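Local coordinates for protein acyl-coenzyme A oxidase 3 (Yarrowia lipolytica, PDB 5YS9) that oxidises the acyl chain of acyl-CoA to a trans-2-enoyl-CoA with FAD as cofactor, passing the electrons to oxygen to give hydrogen peroxide in peroxisomal fatty acid beta-oxidation, at residues S372-D377 against Y567-A572; F361-K366 against A631-A636. All blocks are in the same frame, centred on the assembly; numbering follows the deposited sequence.

Interaction 1 (S372-D377 against Y567-A572); sequences SQIQYD and YERINA
The guanidinium of Arg569 offers a face to the terminal methyl of Ile374, whose CD1 stands 3.5 Å above the middle of the plane. CD1 lies 3.6 Å from Arg569 CZ and 3.8 Å from Arg569 NE, so the methyl covers the centre of the cation rather than one of its edges, and the N-H bonds, which lie in the plane, do not point at it. The two side chains reach for each other from opposite directions, Ile374 CA and Arg569 CA, the nearest pair, being 10.3 Å apart. Arg569 crosses its share of that distance on a folded chain, bent at chi2 (-66°) and again at chi3 (-41°), which turns the flat group broadside to the isoleucine. Beside this pair the carboxylate of Glu568 and the amide of Gln375 approach only loosely, with Glu568 OE2 4.4 Å from Gln375 NE2.

The contact joins two long helices of the alpha-helical part of an acyl-CoA oxidase, 349-385 and 547-573, at the protein surface. Behind it, helix 391-428 packs against Gln375, while Tyr567 and Ile570 lean on helix 579-596. Replacing Arg569 by an alanine removes the guanidinium, and the Ile374 methyl would probably lose the flat surface it rests on, opening a gap at that spot. No hydrogen bond or salt bridge spans the two segments, so the direct contact between them is essentially van der Waals, an aliphatic methyl on the face of a delocalised cation.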
# COMPACT_ATOMS: atom_id res chain seq x y z
N SER A 372 27.20 -2.29 -4.06
CA SER A 372 27.50 -1.08 -3.30
C SER A 372 28.49 -1.30 -2.18
O SER A 372 29.36 -0.45 -1.94
CB SER A 372 26.24 -0.47 -2.72
OG SER A 372 25.48 0.10 -3.74
N GLN A 373 28.33 -2.42 -1.47
CA GLN A 373 29.24 -2.76 -0.36
C GLN A 373 30.65 -3.08 -0.89
O GLN A 373 31.64 -2.71 -0.27
CB GLN A 373 28.68 -3.92 0.49
CG GLN A 373 29.52 -4.34 1.71
CD GLN A 373 29.72 -3.24 2.78
OE1 GLN A 373 28.81 -2.44 3.10
NE2 GLN A 373 30.91 -3.23 3.37
N ILE A 374 30.71 -3.76 -2.03
CA ILE A 374 31.96 -4.11 -2.69
C ILE A 374 32.63 -2.85 -3.27
O ILE A 374 33.79 -2.62 -2.99
CB ILE A 374 31.75 -5.17 -3.81
CG1 ILE A 374 31.23 -6.50 -3.23
CG2 ILE A 374 33.05 -5.41 -4.57
CD1 ILE A 374 30.44 -7.33 -4.24
N GLN A 375 31.91 -2.01 -4.02
CA GLN A 375 32.52 -0.77 -4.52
C GLN A 375 33.02 0.10 -3.35
O GLN A 375 34.17 0.57 -3.37
CB GLN A 375 31.62 0.02 -5.46
CG GLN A 375 31.84 -0.38 -6.91
CD GLN A 375 30.72 0.09 -7.83
OE1 GLN A 375 30.19 1.20 -7.68
NE2 GLN A 375 30.36 -0.74 -8.80
N TYR A 376 32.21 0.25 -2.31
CA TYR A 376 32.67 0.91 -1.10
C TYR A 376 33.96 0.27 -0.51
O TYR A 376 34.85 1.00 -0.13
CB TYR A 376 31.56 0.99 -0.06
CG TYR A 376 32.05 1.53 1.27
CD1 TYR A 376 32.17 2.91 1.49
CD2 TYR A 376 32.44 0.67 2.29
CE1 TYR A 376 32.64 3.39 2.71
CE2 TYR A 376 32.91 1.14 3.51
CZ TYR A 376 33.01 2.50 3.72
OH TYR A 376 33.49 2.96 4.93
N ASP A 377 34.05 -1.06 -0.42
CA ASP A 377 35.25 -1.70 0.17
C ASP A 377 36.53 -1.48 -0.66
O ASP A 377 37.56 -1.13 -0.10
CB ASP A 377 35.04 -3.20 0.47
CG ASP A 377 34.01 -3.44 1.59
OD1 ASP A 377 33.67 -2.51 2.35
OD2 ASP A 377 33.49 -4.55 1.70
N TYR A 567 23.71 -7.26 -13.86
CA TYR A 567 24.62 -7.83 -14.89
C TYR A 567 26.08 -7.96 -14.44
O TYR A 567 26.69 -9.03 -14.60
CB TYR A 567 24.50 -7.02 -16.18
CG TYR A 567 23.18 -7.22 -16.92
CD1 TYR A 567 22.72 -8.49 -17.23
CD2 TYR A 567 22.39 -6.12 -17.32
CE1 TYR A 567 21.52 -8.68 -17.93
CE2 TYR A 567 21.18 -6.31 -18.02
CZ TYR A 567 20.76 -7.59 -18.31
OH TYR A 567 19.60 -7.80 -19.01
N GLU A 568 26.60 -6.91 -13.80
CA GLU A 568 27.98 -6.88 -13.28
C GLU A 568 28.24 -8.00 -12.29
O GLU A 568 29.32 -8.58 -12.30
CB GLU A 568 28.36 -5.52 -12.63
CG GLU A 568 29.34 -4.65 -13.44
CD GLU A 568 28.92 -3.18 -13.62
OE1 GLU A 568 28.62 -2.80 -14.78
OE2 GLU A 568 28.90 -2.39 -12.62
N ARG A 569 27.27 -8.28 -11.44
CA ARG A 569 27.44 -9.30 -10.38
C ARG A 569 27.33 -10.70 -10.97
O ARG A 569 27.99 -11.61 -10.48
CB ARG A 569 26.42 -9.12 -9.22
CG ARG A 569 26.54 -7.86 -8.36
CD ARG A 569 27.80 -7.73 -7.50
NE ARG A 569 28.21 -8.99 -6.86
CZ ARG A 569 29.44 -9.52 -6.88
NH1 ARG A 569 30.47 -8.92 -7.47
NH2 ARG A 569 29.64 -10.68 -6.27
N ILE A 570 26.51 -10.86 -12.01
CA ILE A 570 26.40 -12.14 -12.75
C ILE A 570 27.73 -12.45 -13.44
O ILE A 570 28.28 -13.54 -13.26
CB ILE A 570 25.25 -12.12 -13.79
CG1 ILE A 570 23.88 -12.06 -13.07
CG2 ILE A 570 25.31 -13.36 -14.67
CD1 ILE A 570 22.69 -11.64 -13.93
N ASN A 571 28.23 -11.49 -14.22
CA ASN A 571 29.50 -11.61 -14.90
C ASN A 571 30.59 -11.89 -13.87
O ASN A 571 31.35 -12.81 -14.05
CB ASN A 571 29.83 -10.34 -15.69
CG ASN A 571 31.13 -10.48 -16.50
OD1 ASN A 571 32.12 -9.75 -16.29
ND2 ASN A 571 31.14 -11.44 -17.44
N ALA A 572 30.61 -11.16 -12.77
CA ALA A 572 31.70 -11.31 -11.79
C ALA A 572 31.67 -12.58 -10.95
O ALA A 572 32.73 -13.09 -10.65
CB ALA A 572 31.74 -10.10 -10.85

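Interaction 2 (F361-K366 against A631-A636); sequences FTYAMK and AGYTDA
Tyr363 and Tyr633 meet in the all-helical part of the acyl-CoA oxidase fold, where helix 349-385 runs past the short helix 630-635. Tyr363 sets out toward the other segment, and its hydroxyl meets the backbone of Tyr633, which leaves its own helix across the line of approach. The two ring planes are nearly perpendicular: Tyr363 OH sits at the edge of the Tyr633 ring, near its plane, Tyr633 O lies in the plane of the Tyr363 ring at its edge, and Tyr363 CZ is 4.3 Å from Tyr633 CD1. With CG anti to its carbonyl carbon (chi1 -68°), the Tyr633 ring is turned off from its own C=O, and its hydroxyl bonds to the carbonyl of Tyr581. The methyl of Ala636 closes on the same phenol oxygen of Tyr363, its CB 3.7 Å from Tyr363 OH.

Met41 and Leu45 of helix 38-46, Phe566 of helix 547-573 and Leu582 and Leu585 of helix 579-596 also touch Tyr363, an apolar surround in which Tyr633 O gives the buried hydroxyl a partner. Tyr363 OH donates to Tyr633 O over 2.7 Å, arriving in the carbonyl plane on a lone pair with a C=O...donor angle of 116°.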
# COMPACT_ATOMS: atom_id res chain seq x y z
N PHE A 361 13.10 -8.44 -9.69
CA PHE A 361 13.41 -7.22 -8.97
C PHE A 361 14.02 -7.52 -7.62
O PHE A 361 14.92 -6.83 -7.19
CB PHE A 361 12.13 -6.42 -8.78
CG PHE A 361 12.32 -4.94 -8.83
CD1 PHE A 361 13.35 -4.34 -8.15
CD2 PHE A 361 11.46 -4.15 -9.54
CE1 PHE A 361 13.51 -2.99 -8.18
CE2 PHE A 361 11.61 -2.80 -9.58
CZ PHE A 361 12.64 -2.22 -8.91
N THR A 362 13.50 -8.51 -6.92
CA THR A 362 14.05 -8.84 -5.61
C THR A 362 15.48 -9.34 -5.66
O THR A 362 16.28 -8.95 -4.85
CB THR A 362 13.09 -9.65 -4.70
OG1 THR A 362 13.77 -10.74 -4.09
CG2 THR A 362 11.88 -10.13 -5.44
N TYR A 363 15.82 -10.15 -6.66
CA TYR A 363 17.19 -10.60 -6.84
C TYR A 363 18.08 -9.40 -7.11
O TYR A 363 19.19 -9.32 -6.61
CB TYR A 363 17.30 -11.53 -8.04
CG TYR A 363 17.16 -13.00 -7.76
CD1 TYR A 363 16.01 -13.51 -7.19
CD2 TYR A 363 18.18 -13.88 -8.08
CE1 TYR A 363 15.88 -14.86 -6.94
CE2 TYR A 363 18.05 -15.22 -7.84
CZ TYR A 363 16.90 -15.71 -7.27
OH TYR A 363 16.77 -17.04 -7.03
N ALA A 364 17.57 -8.48 -7.92
CA ALA A 364 18.26 -7.27 -8.31
C ALA A 364 18.55 -6.36 -7.13
O ALA A 364 19.60 -5.74 -7.06
CB ALA A 364 17.47 -6.53 -9.36
N MET A 365 17.61 -6.26 -6.21
CA MET A 365 17.83 -5.51 -5.00
C MET A 365 19.06 -6.06 -4.29
O MET A 365 19.96 -5.30 -3.97
CB MET A 365 16.63 -5.57 -4.08
CG MET A 365 15.50 -4.61 -4.43
SD MET A 365 13.99 -5.19 -3.63
CE MET A 365 13.09 -3.72 -3.89
N LYS A 366 19.13 -7.36 -4.07
CA LYS A 366 20.32 -7.90 -3.41
C LYS A 366 21.66 -7.57 -4.18
O LYS A 366 22.64 -7.17 -3.56
CB LYS A 366 20.16 -9.42 -3.15
CG LYS A 366 21.14 -10.05 -2.17
CD LYS A 366 21.20 -9.33 -0.81
CE LYS A 366 21.97 -10.14 0.25
NZ LYS A 366 23.29 -10.59 -0.30
N ALA A 631 10.22 -22.60 -9.19
CA ALA A 631 10.48 -23.27 -7.94
C ALA A 631 11.94 -23.18 -7.54
O ALA A 631 12.25 -23.08 -6.38
CB ALA A 631 10.03 -24.70 -8.00
N GLY A 632 12.85 -23.29 -8.50
CA GLY A 632 14.25 -23.11 -8.22
C GLY A 632 14.67 -21.73 -7.76
O GLY A 632 15.38 -21.58 -6.79
N TYR A 633 14.18 -20.70 -8.44
CA TYR A 633 14.49 -19.34 -8.04
C TYR A 633 14.02 -19.03 -6.59
O TYR A 633 14.73 -18.35 -5.85
CB TYR A 633 13.83 -18.37 -8.98
CG TYR A 633 14.35 -18.32 -10.40
CD1 TYR A 633 15.66 -17.97 -10.67
CD2 TYR A 633 13.50 -18.53 -11.49
CE1 TYR A 633 16.14 -17.86 -11.97
CE2 TYR A 633 13.96 -18.42 -12.78
CZ TYR A 633 15.30 -18.09 -13.01
OH TYR A 633 15.77 -17.98 -14.27
N THR A 634 12.84 -19.53 -6.22
CA THR A 634 12.22 -19.23 -4.91
C THR A 634 12.77 -20.11 -3.80
O THR A 634 13.01 -19.62 -2.69
CB THR A 634 10.70 -19.36 -4.96
OG1 THR A 634 10.38 -20.59 -5.59
CG2 THR A 634 10.13 -18.27 -5.76
N ASP A 635 13.00 -21.38 -4.10
CA ASP A 635 13.66 -22.28 -3.14
C ASP A 635 15.08 -21.86 -2.88
O ASP A 635 15.57 -22.16 -1.79
CB ASP A 635 13.69 -23.75 -3.59
CG ASP A 635 12.34 -24.44 -3.45
OD1 ASP A 635 11.41 -23.94 -2.75
OD2 ASP A 635 12.22 -25.51 -4.06
N ALA A 636 15.71 -21.17 -3.85
CA ALA A 636 17.07 -20.62 -3.66
C ALA A 636 17.26 -19.66 -2.46
O ALA A 636 18.40 -19.56 -1.91
CB ALA A 636 17.59 -19.97 -4.92

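Overall arrangement
From the N terminus, the chain passes through the helices before residue 150, the mixed beta-sheet and helix 300-330 before it reaches helix 349-385, which supplies the first segment of both contacts: 361-366, then 372-377. The chain continues through mostly helical segments to 567-572 on helix 547-573, where interaction 1 closes its loop. Interaction 2 closes later, at 631-636, so the first loop is nested inside the second and they do not cross. The contact centres lie about 17 Å apart, and the nearest atoms about 6 Å, without touching. One long helix is tied at the surface to helix 547-573 and, in the interior, to helix 630-635, joining the C-alpha1 domain to the C-terminal helical part of the oxidase.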